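DegV family protein (Thermus thermophilus, PDB 2DT8) binds fatty acid and carries a zinc ion, though its cellular role is not established. Local coordinates at residues R71-A76 with Q97-A102. Sequence-based numbering, arbitrary orientation.
Sequences RVYREA and QSAELA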
# COMPACT_ATOMS: atom_id res chain seq x y z
N ARG A 71 -14.39 -1.14 -17.77
CA ARG A 71 -13.94 -2.21 -18.67
C ARG A 71 -13.54 -3.45 -17.87
O ARG A 71 -13.87 -4.57 -18.26
CB ARG A 71 -12.75 -1.74 -19.50
CG ARG A 71 -12.18 -2.81 -20.43
CD ARG A 71 -10.98 -2.33 -21.25
NE ARG A 71 -10.46 -1.03 -20.81
CZ ARG A 71 -11.09 0.12 -20.98
NH1 ARG A 71 -12.18 0.17 -21.74
NH2 ARG A 71 -10.64 1.23 -20.39
N VAL A 72 -12.83 -3.31 -16.79
CA VAL A 72 -12.39 -4.43 -15.99
C VAL A 72 -13.60 -5.10 -15.32
O VAL A 72 -13.72 -6.32 -15.35
CB VAL A 72 -11.32 -3.98 -14.96
CG1 VAL A 72 -10.95 -5.12 -14.03
CG2 VAL A 72 -10.07 -3.50 -15.72
N TYR A 73 -14.51 -4.31 -14.75
CA TYR A 73 -15.67 -4.90 -14.09
C TYR A 73 -16.51 -5.68 -15.10
O TYR A 73 -16.96 -6.79 -14.81
CB TYR A 73 -16.56 -3.83 -13.43
CG TYR A 73 -15.93 -3.10 -12.26
CD1 TYR A 73 -14.85 -3.65 -11.56
CD2 TYR A 73 -16.45 -1.88 -11.82
CE1 TYR A 73 -14.30 -3.00 -10.46
CE2 TYR A 73 -15.91 -1.23 -10.71
CZ TYR A 73 -14.83 -1.79 -10.03
OH TYR A 73 -14.30 -1.13 -8.96
N ARG A 74 -16.72 -5.17 -16.27
CA ARG A 74 -17.54 -5.77 -17.31
C ARG A 74 -16.95 -7.11 -17.76
O ARG A 74 -17.66 -8.09 -17.97
CB ARG A 74 -17.64 -4.83 -18.52
CG ARG A 74 -18.40 -5.44 -19.69
CD ARG A 74 -18.77 -4.41 -20.75
NE ARG A 74 -17.64 -3.59 -21.18
CZ ARG A 74 -17.39 -2.36 -20.75
NH1 ARG A 74 -18.22 -1.75 -19.91
NH2 ARG A 74 -16.29 -1.73 -21.15
N GLU A 75 -15.61 -7.10 -17.83
CA GLU A 75 -14.95 -8.31 -18.28
C GLU A 75 -15.00 -9.40 -17.20
O GLU A 75 -15.23 -10.58 -17.45
CB GLU A 75 -13.47 -8.00 -18.62
CG GLU A 75 -13.32 -7.23 -19.93
CD GLU A 75 -11.90 -6.75 -20.18
OE1 GLU A 75 -11.11 -6.68 -19.22
OE2 GLU A 75 -11.59 -6.41 -21.34
N ALA A 76 -14.86 -8.90 -15.96
CA ALA A 76 -14.86 -9.83 -14.85
C ALA A 76 -16.23 -10.49 -14.65
O ALA A 76 -16.35 -11.69 -14.37
CB ALA A 76 -14.50 -9.10 -13.52
N GLN A 97 -13.20 6.72 -5.53
CA GLN A 97 -14.25 7.47 -6.22
C GLN A 97 -14.44 6.96 -7.65
O GLN A 97 -15.57 6.86 -8.13
CB GLN A 97 -13.90 8.95 -6.21
CG GLN A 97 -14.78 9.82 -7.09
CD GLN A 97 -14.55 11.30 -6.84
OE1 GLN A 97 -14.87 12.14 -7.67
NE2 GLN A 97 -13.99 11.62 -5.67
N SER A 98 -13.35 6.79 -8.46
CA SER A 98 -13.52 6.30 -9.82
C SER A 98 -14.15 4.90 -9.84
O SER A 98 -15.02 4.60 -10.68
CB SER A 98 -12.18 6.24 -10.56
OG SER A 98 -11.79 7.53 -10.96
N ALA A 99 -13.71 4.06 -8.91
CA ALA A 99 -14.24 2.70 -8.82
C ALA A 99 -15.74 2.75 -8.49
O ALA A 99 -16.52 2.01 -9.08
CB ALA A 99 -13.48 1.91 -7.74
N GLU A 100 -16.13 3.62 -7.56
CA GLU A 100 -17.54 3.73 -7.19
C GLU A 100 -18.38 4.22 -8.36
O GLU A 100 -19.49 3.73 -8.58
CB GLU A 100 -17.70 4.64 -5.98
CG GLU A 100 -17.05 4.06 -4.75
CD GLU A 100 -17.16 4.94 -3.54
OE1 GLU A 100 -17.18 6.17 -3.70
OE2 GLU A 100 -17.23 4.39 -2.42
N LEU A 101 -17.85 5.16 -9.14
CA LEU A 101 -18.61 5.62 -10.31
C LEU A 101 -18.79 4.48 -11.31
O LEU A 101 -19.87 4.31 -11.90
CB LEU A 101 -17.89 6.80 -10.97
CG LEU A 101 -17.97 8.12 -10.18
CD1 LEU A 101 -17.00 9.15 -10.75
CD2 LEU A 101 -19.40 8.64 -10.23
N ALA A 102 -17.75 3.68 -11.53
CA ALA A 102 -17.86 2.55 -12.44
C ALA A 102 -18.80 1.50 -11.87
O ALA A 102 -19.54 0.85 -12.60
CB ALA A 102 -16.48 1.92 -12.69
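Two helices of the N-terminal alpha/beta part of the DegV fold, 66-76 and 95-103, meet here through the ring of Y73, which reaches from the first helix to two alanines of the second. The phenol lies across the one-turn step between A99 and A102. Y73 OH sits 3.4 Å from A99 CB. Lower on the ring, Y73 CE2 rests 3.8 Å from A102 CB, with CD2 almost as near to the same methyl. That methyl approaches the ring obliquely, whereas the carbonyl oxygen A99 O lies at the ring edge, in its plane, 3.7 Å from Y73 CE2. With CG anti to the carbonyl carbon (chi1 -66°), the Y73 ring points out from its helix toward 95-103. No hydrogen bond joins the two segments; the Y73 hydroxyl is instead hydrogen-bonded to S85 OG. S85 belongs to strand 82-87, which pairs in parallel with strand 110-114, and V110 and V112 of the latter also pack on Y73, placing the ring between the two helices and the sheet. Were Y73 an alanine, the methyls of A99 and A102 would probably face a gap and S85 OG would lose this hydrogen-bond partner. At the A102 end the interface borders the zinc site: the side chain of A102 is about 7 Å from the ion, whose ligands include E67 of helix 66-76 and E105 from just beyond helix 95-103.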